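Local structure of FMN reductase (NADPH) (Bacillus subtilis, 3N2S) at residues E26-T29 with L30-A34; D82-R85 with H86-L89; K144-V148 with L149-D153; H196-N199 with T200-K203; E219-S222 with D223-N227. The protein uses NADPH to reduce flavin, working as a homodimer with bound FMN, and also reduces nitroaromatic compounds, quinones and azo dyes. All coordinates share one frame; numbering follows the deposited sequence.

Contact 1. Residues E26-T29 with L30-A34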
loop_
_atom_site.group_PDB
_atom_site.type_symbol
_atom_site.label_atom_id
_atom_site.label_comp_id
_atom_site.label_asym_id
_atom_site.label_seq_id
_atom_site.Cartn_x
_atom_site.Cartn_y
_atom_site.Cartn_z
ATOM N N GLU A 26 -8.713 21.200 4.411
ATOM C CA GLU A 26 -8.016 20.357 3.420
ATOM C C GLU A 26 -7.358 19.161 4.118
ATOM O O GLU A 26 -7.494 18.040 3.631
ATOM C CB GLU A 26 -6.958 21.165 2.654
ATOM C CG GLU A 26 -7.555 22.092 1.603
ATOM C CD GLU A 26 -6.612 23.088 0.949
ATOM O OE1 GLU A 26 -5.611 23.488 1.586
ATOM O OE2 GLU A 26 -6.902 23.496 -0.197
ATOM N N ILE A 27 -6.658 19.402 5.266
ATOM C CA ILE A 27 -5.989 18.351 6.065
ATOM C C ILE A 27 -7.043 17.356 6.555
ATOM O O ILE A 27 -6.843 16.138 6.461
ATOM C CB ILE A 27 -5.153 18.962 7.237
ATOM C CG1 ILE A 27 -3.925 19.751 6.689
ATOM C CG2 ILE A 27 -4.722 17.874 8.261
ATOM C CD1 ILE A 27 -3.260 20.703 7.684
ATOM N N ASP A 28 -8.172 17.886 7.079
ATOM C CA ASP A 28 -9.264 17.040 7.541
ATOM C C ASP A 28 -9.779 16.104 6.434
ATOM O O ASP A 28 -9.910 14.903 6.670
ATOM C CB ASP A 28 -10.407 17.886 8.122
ATOM C CG ASP A 28 -11.486 17.029 8.718
ATOM O OD1 ASP A 28 -11.250 16.459 9.794
ATOM O OD2 ASP A 28 -12.541 16.876 8.070
ATOM N N THR A 29 -10.025 16.649 5.235
ATOM C CA THR A 29 -10.524 15.903 4.069
ATOM C C THR A 29 -9.503 14.821 3.655
ATOM O O THR A 29 -9.901 13.686 3.406
ATOM C CB THR A 29 -10.866 16.881 2.937
ATOM O OG1 THR A 29 -11.919 17.728 3.380
ATOM C CG2 THR A 29 -11.285 16.191 1.655
ATOM N N LEU A 30 -8.202 15.179 3.625
ATOM C CA LEU A 30 -7.114 14.259 3.277
ATOM C C LEU A 30 -7.037 13.077 4.250
ATOM O O LEU A 30 -6.942 11.930 3.809
ATOM C CB LEU A 30 -5.774 15.006 3.217
ATOM C CG LEU A 30 -5.595 15.984 2.058
ATOM C CD1 LEU A 30 -4.289 16.703 2.164
ATOM C CD2 LEU A 30 -5.742 15.295 0.719
ATOM N N VAL A 31 -7.119 13.355 5.561
ATOM C CA VAL A 31 -7.093 12.332 6.611
ATOM C C VAL A 31 -8.323 11.402 6.500
ATOM O O VAL A 31 -8.162 10.183 6.489
ATOM C CB VAL A 31 -6.910 12.935 8.030
ATOM C CG1 VAL A 31 -7.084 11.867 9.118
ATOM C CG2 VAL A 31 -5.546 13.623 8.160
ATOM N N LYS A 32 -9.528 11.971 6.391
ATOM C CA LYS A 32 -10.766 11.180 6.224
ATOM C C LYS A 32 -10.697 10.305 4.964
ATOM O O LYS A 32 -11.147 9.160 4.988
ATOM C CB LYS A 32 -12.018 12.092 6.164
ATOM C CG LYS A 32 -12.380 12.723 7.516
ATOM C CD LYS A 32 -13.514 13.747 7.397
ATOM C CE LYS A 32 -14.852 13.176 6.988
ATOM N NZ LYS A 32 -15.785 14.240 6.531
ATOM N N SER A 33 -10.151 10.856 3.868
ATOM C CA SER A 33 -10.001 10.120 2.612
ATOM C C SER A 33 -9.082 8.920 2.805
ATOM O O SER A 33 -9.418 7.814 2.373
ATOM C CB SER A 33 -9.451 11.029 1.519
ATOM O OG SER A 33 -10.416 12.012 1.176
ATOM N N ALA A 34 -7.951 9.132 3.488
ATOM C CA ALA A 34 -6.977 8.087 3.832
ATOM C C ALA A 34 -7.676 6.986 4.633
ATOM O O ALA A 34 -7.600 5.817 4.267
ATOM C CB ALA A 34 -5.841 8.691 4.661
#

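Contact 2. Residues D82-R85 with H86-L89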
loop_
_atom_site.group_PDB
_atom_site.type_symbol
_atom_site.label_atom_id
_atom_site.label_comp_id
_atom_site.label_asym_id
_atom_site.label_seq_id
_atom_site.Cartn_x
_atom_site.Cartn_y
_atom_site.Cartn_z
ATOM N N ASP A 82 1.214 0.803 12.429
ATOM C CA ASP A 82 0.885 0.991 13.846
ATOM C C ASP A 82 0.165 -0.214 14.431
ATOM O O ASP A 82 -0.991 -0.460 14.102
ATOM C CB ASP A 82 0.041 2.284 14.057
ATOM C CG ASP A 82 -0.227 2.705 15.504
ATOM O OD1 ASP A 82 -0.235 1.831 16.390
ATOM O OD2 ASP A 82 -0.537 3.893 15.730
ATOM N N LEU A 83 0.837 -0.907 15.349
ATOM C CA LEU A 83 0.262 -2.023 16.118
ATOM C C LEU A 83 0.272 -1.680 17.617
ATOM O O LEU A 83 -0.155 -2.478 18.465
ATOM C CB LEU A 83 0.970 -3.335 15.795
ATOM C CG LEU A 83 0.737 -3.854 14.351
ATOM C CD1 LEU A 83 1.613 -5.021 14.017
ATOM C CD2 LEU A 83 -0.733 -4.189 14.101
ATOM N N TYR A 84 0.730 -0.464 17.931
ATOM C CA TYR A 84 0.770 0.062 19.308
ATOM C C TYR A 84 -0.659 0.276 19.826
ATOM O O TYR A 84 -0.951 -0.031 20.986
ATOM C CB TYR A 84 1.577 1.351 19.348
ATOM C CG TYR A 84 1.554 2.083 20.676
ATOM C CD1 TYR A 84 2.447 1.754 21.691
ATOM C CD2 TYR A 84 0.688 3.151 20.891
ATOM C CE1 TYR A 84 2.468 2.459 22.896
ATOM C CE2 TYR A 84 0.700 3.866 22.093
ATOM C CZ TYR A 84 1.602 3.523 23.087
ATOM O OH TYR A 84 1.600 4.208 24.282
ATOM N N ARG A 85 -1.552 0.785 18.953
ATOM C CA ARG A 85 -2.975 0.996 19.248
ATOM C C ARG A 85 -3.590 -0.321 19.762
ATOM O O ARG A 85 -4.270 -0.326 20.791
ATOM C CB ARG A 85 -3.690 1.443 17.956
ATOM C CG ARG A 85 -5.213 1.672 18.079
ATOM C CD ARG A 85 -5.850 2.164 16.781
ATOM N NE ARG A 85 -5.257 3.439 16.355
ATOM C CZ ARG A 85 -4.547 3.604 15.239
ATOM N NH1 ARG A 85 -4.387 2.593 14.390
ATOM N NH2 ARG A 85 -4.001 4.779 14.962
ATOM N N HIS A 86 -3.275 -1.429 19.080
ATOM C CA HIS A 86 -3.744 -2.791 19.358
ATOM C C HIS A 86 -3.115 -3.321 20.652
ATOM O O HIS A 86 -3.822 -3.895 21.482
ATOM C CB HIS A 86 -3.501 -3.690 18.119
ATOM C CG HIS A 86 -3.947 -3.009 16.853
ATOM N ND1 HIS A 86 -3.173 -2.020 16.243
ATOM C CD2 HIS A 86 -5.120 -3.102 16.193
ATOM C CE1 HIS A 86 -3.890 -1.574 15.222
ATOM N NE2 HIS A 86 -5.063 -2.207 15.146
ATOM N N GLN A 87 -1.806 -3.065 20.855
ATOM C CA GLN A 87 -1.120 -3.428 22.102
ATOM C C GLN A 87 -1.812 -2.741 23.289
ATOM O O GLN A 87 -2.147 -3.408 24.262
ATOM C CB GLN A 87 0.355 -2.992 22.061
ATOM C CG GLN A 87 1.150 -3.483 23.277
ATOM C CD GLN A 87 2.447 -2.753 23.502
ATOM O OE1 GLN A 87 2.645 -1.595 23.096
ATOM N NE2 GLN A 87 3.355 -3.415 24.202
ATOM N N GLN A 88 -2.024 -1.408 23.201
ATOM C CA GLN A 88 -2.646 -0.612 24.274
ATOM C C GLN A 88 -4.132 -0.918 24.514
ATOM O O GLN A 88 -4.585 -0.929 25.659
ATOM C CB GLN A 88 -2.430 0.881 24.044
ATOM C CG GLN A 88 -0.976 1.360 24.201
ATOM C CD GLN A 88 -0.311 1.180 25.559
ATOM O OE1 GLN A 88 0.923 1.080 25.640
ATOM N NE2 GLN A 88 -1.075 1.216 26.651
ATOM N N LEU A 89 -4.870 -1.183 23.426
ATOM C CA LEU A 89 -6.287 -1.567 23.417
ATOM C C LEU A 89 -6.428 -2.830 24.304
ATOM O O LEU A 89 -7.281 -2.869 25.192
ATOM C CB LEU A 89 -6.660 -1.839 21.930
ATOM C CG LEU A 89 -7.897 -2.578 21.512
ATOM C CD1 LEU A 89 -8.181 -2.271 20.072
ATOM C CD2 LEU A 89 -7.711 -4.090 21.621
#

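Contact 3. Residues K144-V148 with L149-D153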
loop_
_atom_site.group_PDB
_atom_site.type_symbol
_atom_site.label_atom_id
_atom_site.label_comp_id
_atom_site.label_asym_id
_atom_site.label_seq_id
_atom_site.Cartn_x
_atom_site.Cartn_y
_atom_site.Cartn_z
ATOM N N LYS A 144 16.600 7.806 14.016
ATOM C CA LYS A 144 16.526 9.249 14.227
ATOM C C LYS A 144 15.136 9.791 13.913
ATOM O O LYS A 144 14.678 10.695 14.604
ATOM C CB LYS A 144 17.634 9.985 13.455
ATOM C CG LYS A 144 19.019 9.642 14.003
ATOM C CD LYS A 144 20.142 10.437 13.353
ATOM C CE LYS A 144 21.518 9.941 13.755
ATOM N NZ LYS A 144 21.739 9.982 15.227
ATOM N N VAL A 145 14.447 9.234 12.901
ATOM C CA VAL A 145 13.072 9.620 12.536
ATOM C C VAL A 145 12.111 9.313 13.712
ATOM O O VAL A 145 11.317 10.184 14.094
ATOM C CB VAL A 145 12.626 8.973 11.194
ATOM C CG1 VAL A 145 11.138 9.175 10.945
ATOM C CG2 VAL A 145 13.444 9.532 10.021
ATOM N N THR A 146 12.273 8.117 14.358
ATOM C CA THR A 146 11.433 7.759 15.503
ATOM C C THR A 146 11.675 8.711 16.679
ATOM O O THR A 146 10.738 8.981 17.432
ATOM C CB THR A 146 11.586 6.276 15.902
ATOM O OG1 THR A 146 12.929 6.013 16.299
ATOM C CG2 THR A 146 11.164 5.314 14.789
ATOM N N GLU A 147 12.914 9.254 16.817
ATOM C CA GLU A 147 13.220 10.230 17.864
ATOM C C GLU A 147 12.556 11.575 17.543
ATOM O O GLU A 147 12.031 12.214 18.451
ATOM C CB GLU A 147 14.737 10.439 18.023
ATOM C CG GLU A 147 15.506 9.241 18.525
ATOM C CD GLU A 147 16.916 9.634 18.906
ATOM O OE1 GLU A 147 17.858 9.271 18.168
ATOM O OE2 GLU A 147 17.076 10.361 19.913
ATOM N N VAL A 148 12.574 12.011 16.251
ATOM C CA VAL A 148 11.939 13.274 15.834
ATOM C C VAL A 148 10.420 13.204 16.116
ATOM O O VAL A 148 9.835 14.141 16.676
ATOM C CB VAL A 148 12.234 13.605 14.332
ATOM C CG1 VAL A 148 11.362 14.749 13.815
ATOM C CG2 VAL A 148 13.704 13.914 14.099
ATOM N N LEU A 149 9.798 12.088 15.731
ATOM C CA LEU A 149 8.349 11.893 15.850
ATOM C C LEU A 149 7.905 11.319 17.194
ATOM O O LEU A 149 6.701 11.237 17.442
ATOM C CB LEU A 149 7.845 11.010 14.694
ATOM C CG LEU A 149 8.182 11.478 13.260
ATOM C CD1 LEU A 149 7.785 10.422 12.248
ATOM C CD2 LEU A 149 7.507 12.799 12.931
ATOM N N GLN A 150 8.872 10.898 18.045
ATOM C CA GLN A 150 8.623 10.293 19.372
ATOM C C GLN A 150 7.633 9.121 19.250
ATOM O O GLN A 150 6.633 9.048 19.975
ATOM C CB GLN A 150 8.180 11.357 20.398
ATOM C CG GLN A 150 9.293 12.365 20.740
ATOM C CD GLN A 150 10.356 11.791 21.665
ATOM O OE1 GLN A 150 10.095 11.475 22.833
ATOM N NE2 GLN A 150 11.575 11.623 21.160
ATOM N N THR A 151 7.878 8.250 18.253
ATOM C CA THR A 151 6.994 7.106 18.031
ATOM C C THR A 151 7.329 6.008 19.024
ATOM O O THR A 151 8.501 5.725 19.248
ATOM C CB THR A 151 7.000 6.630 16.575
ATOM O OG1 THR A 151 8.339 6.352 16.172
ATOM C CG2 THR A 151 6.312 7.605 15.625
ATOM N N PRO A 152 6.308 5.376 19.630
ATOM C CA PRO A 152 6.584 4.323 20.621
ATOM C C PRO A 152 6.912 2.984 19.962
ATOM O O PRO A 152 6.994 2.894 18.724
ATOM C CB PRO A 152 5.280 4.277 21.421
ATOM C CG PRO A 152 4.204 4.615 20.377
ATOM C CD PRO A 152 4.858 5.605 19.444
ATOM N N ASP A 153 7.039 1.916 20.772
ATOM C CA ASP A 153 7.287 0.588 20.215
ATOM C C ASP A 153 6.040 0.156 19.450
ATOM O O ASP A 153 4.962 0.688 19.715
ATOM C CB ASP A 153 7.629 -0.432 21.306
ATOM C CG ASP A 153 8.831 -1.254 20.918
ATOM O OD1 ASP A 153 8.640 -2.390 20.436
ATOM O OD2 ASP A 153 9.969 -0.730 21.022
HETATM O O HOH W 1 10.615 7.463 20.084
#

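Contact 4. Residues H196-N199 with T200-K203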
loop_
_atom_site.group_PDB
_atom_site.type_symbol
_atom_site.label_atom_id
_atom_site.label_comp_id
_atom_site.label_asym_id
_atom_site.label_seq_id
_atom_site.Cartn_x
_atom_site.Cartn_y
_atom_site.Cartn_z
ATOM N N HIS A 196 11.680 -8.689 -25.113
ATOM C CA HIS A 196 10.981 -7.796 -26.040
ATOM C C HIS A 196 10.358 -6.617 -25.280
ATOM O O HIS A 196 10.477 -5.476 -25.720
ATOM C CB HIS A 196 9.884 -8.568 -26.799
ATOM C CG HIS A 196 9.158 -7.754 -27.819
ATOM N ND1 HIS A 196 7.879 -7.263 -27.582
ATOM C CD2 HIS A 196 9.554 -7.360 -29.049
ATOM C CE1 HIS A 196 7.547 -6.592 -28.672
ATOM N NE2 HIS A 196 8.525 -6.622 -29.582
ATOM N N THR A 197 9.676 -6.897 -24.154
ATOM C CA THR A 197 9.024 -5.840 -23.371
ATOM C C THR A 197 10.048 -4.942 -22.697
ATOM O O THR A 197 9.872 -3.733 -22.698
ATOM C CB THR A 197 8.001 -6.427 -22.371
ATOM O OG1 THR A 197 8.672 -7.319 -21.504
ATOM C CG2 THR A 197 6.868 -7.149 -23.047
HETATM N N MSE A 198 11.110 -5.532 -22.117
HETATM C CA MSE A 198 12.173 -4.786 -21.436
HETATM C C MSE A 198 13.006 -3.949 -22.405
HETATM O O MSE A 198 13.378 -2.837 -22.053
HETATM C CB MSE A 198 13.038 -5.693 -20.559
HETATM C CG MSE A 198 12.238 -6.354 -19.410
HETATM SE SE MSE A 198 11.216 -5.078 -18.286
HETATM C CE MSE A 198 12.698 -3.787 -18.080
ATOM N N ASN A 199 13.262 -4.458 -23.628
ATOM C CA ASN A 199 13.980 -3.711 -24.668
ATOM C C ASN A 199 13.159 -2.514 -25.095
ATOM O O ASN A 199 13.706 -1.421 -25.233
ATOM C CB ASN A 199 14.273 -4.597 -25.907
ATOM C CG ASN A 199 15.477 -5.497 -25.800
ATOM O OD1 ASN A 199 16.116 -5.644 -24.755
ATOM N ND2 ASN A 199 15.802 -6.136 -26.902
ATOM N N THR A 200 11.847 -2.722 -25.321
ATOM C CA THR A 200 10.918 -1.662 -25.727
ATOM C C THR A 200 10.881 -0.583 -24.631
ATOM O O THR A 200 10.982 0.598 -24.943
ATOM C CB THR A 200 9.512 -2.248 -25.977
ATOM O OG1 THR A 200 9.614 -3.228 -27.007
ATOM C CG2 THR A 200 8.493 -1.191 -26.384
ATOM N N TYR A 201 10.721 -0.998 -23.367
ATOM C CA TYR A 201 10.682 -0.060 -22.242
ATOM C C TYR A 201 11.974 0.705 -22.083
ATOM O O TYR A 201 11.922 1.915 -21.911
ATOM C CB TYR A 201 10.299 -0.762 -20.935
ATOM C CG TYR A 201 9.959 0.207 -19.821
ATOM C CD1 TYR A 201 9.054 1.248 -20.024
ATOM C CD2 TYR A 201 10.482 0.040 -18.548
ATOM C CE1 TYR A 201 8.700 2.112 -18.984
ATOM C CE2 TYR A 201 10.113 0.877 -17.492
ATOM C CZ TYR A 201 9.228 1.913 -17.714
ATOM O OH TYR A 201 8.903 2.747 -16.671
ATOM N N ASP A 202 13.130 0.022 -22.178
ATOM C CA ASP A 202 14.428 0.688 -22.087
ATOM C C ASP A 202 14.607 1.774 -23.165
ATOM O O ASP A 202 15.157 2.838 -22.877
ATOM C CB ASP A 202 15.572 -0.331 -22.148
ATOM C CG ASP A 202 15.900 -0.945 -20.797
ATOM O OD1 ASP A 202 15.447 -0.393 -19.763
ATOM O OD2 ASP A 202 16.678 -1.909 -20.765
ATOM N N LYS A 203 14.100 1.519 -24.379
ATOM C CA LYS A 203 14.158 2.502 -25.478
ATOM C C LYS A 203 13.200 3.678 -25.150
ATOM O O LYS A 203 13.577 4.830 -25.340
ATOM C CB LYS A 203 13.783 1.836 -26.813
ATOM C CG LYS A 203 13.965 2.770 -28.015
ATOM C CD LYS A 203 13.393 2.159 -29.290
ATOM C CE LYS A 203 13.438 3.128 -30.447
ATOM N NZ LYS A 203 12.474 4.257 -30.295
HETATM O O HOH W 2 16.887 -4.188 -22.341
#

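Contact 5. Residues E219-S222 with D223-N227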
loop_
_atom_site.group_PDB
_atom_site.type_symbol
_atom_site.label_atom_id
_atom_site.label_comp_id
_atom_site.label_asym_id
_atom_site.label_seq_id
_atom_site.Cartn_x
_atom_site.Cartn_y
_atom_site.Cartn_z
ATOM N N GLU A 219 20.193 7.384 -20.254
ATOM C CA GLU A 219 20.130 6.108 -19.545
ATOM C C GLU A 219 18.819 5.355 -19.758
ATOM O O GLU A 219 17.764 5.972 -19.923
ATOM C CB GLU A 219 20.437 6.286 -18.049
ATOM C CG GLU A 219 19.468 7.209 -17.333
ATOM C CD GLU A 219 19.678 7.406 -15.847
ATOM O OE1 GLU A 219 19.211 8.444 -15.335
ATOM O OE2 GLU A 219 20.287 6.532 -15.191
ATOM N N THR A 220 18.896 4.033 -19.788
ATOM C CA THR A 220 17.744 3.153 -19.938
ATOM C C THR A 220 17.164 2.915 -18.515
ATOM O O THR A 220 17.824 3.216 -17.518
ATOM C CB THR A 220 18.174 1.816 -20.539
ATOM O OG1 THR A 220 19.058 1.166 -19.629
ATOM C CG2 THR A 220 18.813 1.958 -21.948
ATOM N N TRP A 221 15.964 2.346 -18.434
ATOM C CA TRP A 221 15.337 2.047 -17.151
ATOM C C TRP A 221 16.131 0.987 -16.400
ATOM O O TRP A 221 16.420 1.177 -15.229
ATOM C CB TRP A 221 13.892 1.564 -17.363
ATOM C CG TRP A 221 13.156 1.344 -16.081
ATOM C CD1 TRP A 221 12.658 2.302 -15.247
ATOM C CD2 TRP A 221 12.798 0.081 -15.510
ATOM N NE1 TRP A 221 11.997 1.715 -14.194
ATOM C CE2 TRP A 221 12.064 0.349 -14.331
ATOM C CE3 TRP A 221 12.981 -1.253 -15.906
ATOM C CZ2 TRP A 221 11.535 -0.667 -13.530
ATOM C CZ3 TRP A 221 12.461 -2.261 -15.108
ATOM C CH2 TRP A 221 11.724 -1.965 -13.946
ATOM N N SER A 222 16.467 -0.124 -17.073
ATOM C CA SER A 222 17.195 -1.235 -16.449
ATOM C C SER A 222 18.560 -0.787 -15.889
ATOM O O SER A 222 18.890 -1.171 -14.780
ATOM C CB SER A 222 17.327 -2.406 -17.418
ATOM O OG SER A 222 18.046 -2.003 -18.565
ATOM N N ASP A 223 19.280 0.109 -16.580
ATOM C CA ASP A 223 20.539 0.639 -16.047
ATOM C C ASP A 223 20.300 1.563 -14.840
ATOM O O ASP A 223 21.018 1.449 -13.861
ATOM C CB ASP A 223 21.343 1.367 -17.123
ATOM C CG ASP A 223 22.072 0.433 -18.087
ATOM O OD1 ASP A 223 22.146 -0.795 -17.802
ATOM O OD2 ASP A 223 22.593 0.926 -19.092
ATOM N N GLN A 224 19.273 2.426 -14.898
ATOM C CA GLN A 224 18.907 3.336 -13.809
ATOM C C GLN A 224 18.486 2.567 -12.542
ATOM O O GLN A 224 19.034 2.833 -11.476
ATOM C CB GLN A 224 17.777 4.276 -14.257
ATOM C CG GLN A 224 17.457 5.381 -13.248
ATOM C CD GLN A 224 16.320 6.268 -13.680
ATOM O OE1 GLN A 224 15.376 5.865 -14.360
ATOM N NE2 GLN A 224 16.430 7.528 -13.336
ATOM N N ILE A 225 17.547 1.610 -12.661
ATOM C CA ILE A 225 17.054 0.878 -11.486
ATOM C C ILE A 225 18.110 0.061 -10.778
ATOM O O ILE A 225 18.145 0.054 -9.547
ATOM C CB ILE A 225 15.664 0.164 -11.636
ATOM C CG1 ILE A 225 15.645 -0.874 -12.770
ATOM C CG2 ILE A 225 14.540 1.186 -11.792
ATOM C CD1 ILE A 225 15.765 -2.261 -12.323
ATOM N N LEU A 226 19.000 -0.579 -11.550
ATOM C CA LEU A 226 20.089 -1.386 -11.016
ATOM C C LEU A 226 21.164 -0.519 -10.347
ATOM O O LEU A 226 21.652 -0.886 -9.279
ATOM C CB LEU A 226 20.693 -2.293 -12.109
ATOM C CG LEU A 226 19.759 -3.401 -12.659
ATOM C CD1 LEU A 226 20.402 -4.128 -13.802
ATOM C CD2 LEU A 226 19.324 -4.386 -11.586
ATOM N N ASN A 227 21.501 0.641 -10.959
ATOM C CA ASN A 227 22.448 1.603 -10.390
ATOM C C ASN A 227 21.975 2.069 -9.002
ATOM O O ASN A 227 22.746 2.033 -8.045
ATOM C CB ASN A 227 22.603 2.827 -11.312
ATOM C CG ASN A 227 23.596 3.850 -10.820
ATOM O OD1 ASN A 227 23.248 4.999 -10.528
ATOM N ND2 ASN A 227 24.853 3.454 -10.705
#

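Contact 1. Residues E26-T29 with L30-A34
Asp-28 and Lys-32, one helical turn apart, slant across each other so that a carboxylate oxygen meets a methylene rather than an ammonium: OD2 of Asp-28 lies 3.3 Å from CD of Lys-32. The charges stay further off, with OD2 of Asp-28 and NZ of Lys-32 4.5 Å apart, so any attraction is probably felt only at a distance. The lysine chain bends at its third torsion (chi3 66°), and its amine ends further from OD2 of Asp-28 than CD does. The other oxygen, OD1, takes a salt bridge from Lys-178 of the second subunit, which suits an acidic residue to this face. Ile-27 and Val-31 meet methyl to methyl, CG2 of Ile-27 standing 4.3 Å from CG2 of Val-31, and both branched side chains pack on Tyr-182 of the second subunit. These residues belong to helix 24-35 of the alpha-beta-alpha sandwich, whose inner side carries Leu-30 against Ala-124 and Met-121 of helix 104-127 and Phe-77 of strand 75-82. Ser-33 faces that same long helix, where a small residue fits against Ala-124. Its OG, held beside its own backbone N (chi1 -68°), turns back to donate to Thr-29 O at 2.8 Å from above the carbonyl plane, while Ser-33 N reaches the same oxygen at 2.9 Å from the opposite face. An alanine here is likely to leave Thr-29 O with the backbone donor alone of these two, losing the second grip. The hydroxyl of Thr-29 is hydrogen-bonded to Glu-25 O, one turn back.

Contact 2. Residues D82-R85 with H86-L89
The ring of Tyr-84 carries CG of Gln-88 over one face, a CH-pi contact with 3.7 Å between that carbon and the ring centroid, while Gln-87 OE1 comes up obliquely to CD1 of Tyr-84. The imidazole of His-86 is met at its edge, near its plane, by Asp-82 O, which lies 3.3 Å from CE1 of His-86. Both rings sit on the first turn of helix 84-92, just after strand 75-82, where Asp-82 supplies a capping bond: its OD1 accepts from Arg-85 N at 3.1 Å, and more weakly from Tyr-84 N. An aspartate suits this place because a short acceptor can reach back to amides that no preceding turn serves. Its OD2 is hydrogen-bonded to Ser-47 of its own chain and to Tyr-187 of the second subunit, and forms a long salt bridge, 3.7 Å from NH2 of Arg-85, by charge alone, since it lies well out of the guanidinium plane; that NH2 is hydrogen-bonded to Ala-180 O of the second subunit. Tyr-84 has its ring anti to the backbone N (chi1 173°), and the bend of Gln-88 at chi2 folds the amide back toward it, planes 48° apart. The same ring meets Tyr-187 of the second subunit at about a right angle. A serine in its place would probably open a gap beneath Gln-88 and leave both neighbours without their aromatic partner. His-86 points NE2 at Val-43 O, and on its other nitrogen ND1 of His-86 lies 3.9 Å from CD2 of Leu-83.

Contact 3. Residues K144-V148 with L149-D153
Thr-146 and Thr-151 both hold OG1 between backbone N and carbonyl carbon (chi1 62° and 55°), and the two side chains cross at about a right angle, so that Thr-151 OG1 touches Thr-146 CB at 3.3 Å. Between them the chain ends helix 142-149 in a Schellman motif: Thr-151 N donates to Thr-146 O at 3.1 Å, a six-to-one bond, and inside it Gln-150 N makes a weak bond to Glu-147 O at 3.4 Å. Gln-150 accordingly has positive phi, a shape more often met in glycine or asparagine. It earns its place through its side chain, which bends at chi2 (-76°) and doubles back to the helix end. There NE2 of Gln-150 reaches Glu-147 O at 2.8 Å, almost straight, on a lone pair of the carbonyl and in the plane of its own amide. On the inner side Val-145 and Leu-149 lie side by side and point the same way, CG1 of Val-145 at 3.8 Å from CD1 of Leu-149; Val-145 packs on Leu-60 of helix 54-63 and Leu-149 on Ile-49 of strand 46-51. The hydroxyl of Thr-146 is satisfied within the subunit by Asp-143 O and Tyr-240. Across the dimer, Thr-151 and Pro-152 pack on Tyr-187 of the second subunit. A water closes the turn, donating to Thr-146 O at 3.1 Å and to Thr-151 O at 2.9 Å.

Contact 4. Residues H196-N199 with T200-K203
Thr-200 turns its hydroxyl back over the preceding turn, where OG1 donates to His-196 O at 2.7 Å. With OG1 beside its own backbone N (chi1 -60°), the side chain adds a second donor to a carbonyl already taken by Thr-200 N at 3.1 Å, and the two come from opposite faces of the carbonyl plane. The imidazole of His-196 places one face under the same hydroxyl, OG1 of Thr-200 standing 4.3 Å above the ring centre. On the buried side of helix 191-213 Met-198, here selenomethionine, curls with three torsions of like sign, which brings its methyl CE to the edge of the Tyr-201 ring, 4.4 Å from CD2 of Tyr-201. The flexible unbranched chain of a methionine suits this spot, since it must also pack on Trp-221 and on Leu-89 of the second subunit. Tyr-201 carries its polar end away, to Pro-174 O and Gln-44 of the second subunit. Asn-199, which is exposed, and Asp-202, which faces the start of helix 221-229, share a water, which donates to Asn-199 OD1 at 2.9 Å and to Asp-202 OD2 at 2.8 Å. That carboxylate oxygen also bonds Ser-222. Thr-200 and Asn-199 thus keep their polar groups on the exposed side, while Asp-202 is a polar link to helix 221-229, and two partners on its OD2 would be expected to stabilise its negative charge.

Contact 5. Residues E219-S222 with D223-N227
Ile-225 presses its methyl CG2 over one face of the Trp-221 indole, a CH-pi contact 3.8 Å from the centroid of the five-membered ring and displaced toward the rim. This is the tight part. In Ile-225 chi1 (59°) sets CG1 and CG2 against the indole, while chi2 (102°) lies off a staggered value, which suggests some strain at CD1. A beta-branched residue suits the place, as two branches can both meet the ring, and the pair is closed in by the second subunit, whose Tyr-42 meets the indole edge-to-face and accepts from NE1 through its backbone O. Tyr-201 of the same chain adds a further ring. The outer side is looser. Glu-219 crosses Gln-224 aslant, carboxylate and amide planes 47° apart, and touches it through carbon: OE2 of Glu-219 is 3.5 Å from CB of Gln-224, whose OE1 bonds Tyr-209 instead. Asp-223 is exposed, and its OD1 pairs with Lys-93 of the second subunit. Between the two sides Thr-220 serves as N-cap of helix 221-229, OG1 accepting from Asp-223 N at 3.2 Å. The capping is one-sided, for Thr-220 N is buried without a partner and the reciprocal bond of a capping box is missing. An acid at Asp-223, so near the helix start, would probably be favoured by the helix dipole as well as by the lysine of the other subunit.

In the fold
Contacts 4 and 5 form one unit: their centres are 12 Å apart, and Asp-202 OD2 lies 2.6 Å from Ser-222 OG, a probable hydrogen bond joining helices 191-213 and 221-229. Contacts 2 and 3 also touch, Tyr-84 CD1 lying 3.4 Å from Asp-153 O. Within one chain the pairs are far apart, contacts 2 and 4 being 46 Å between centres, but the dimer brings them together: Leu-89 packs on Trp-221 of the second subunit, and Ile-225 packs on His-86 of the second subunit. Contact 1 touches none of the others but, like them, meets the second subunit. Contacts 4 and 5 come nearest a bound FMN, with side chains of Tyr-201 and Gln-224 about 8 and 7 Å away.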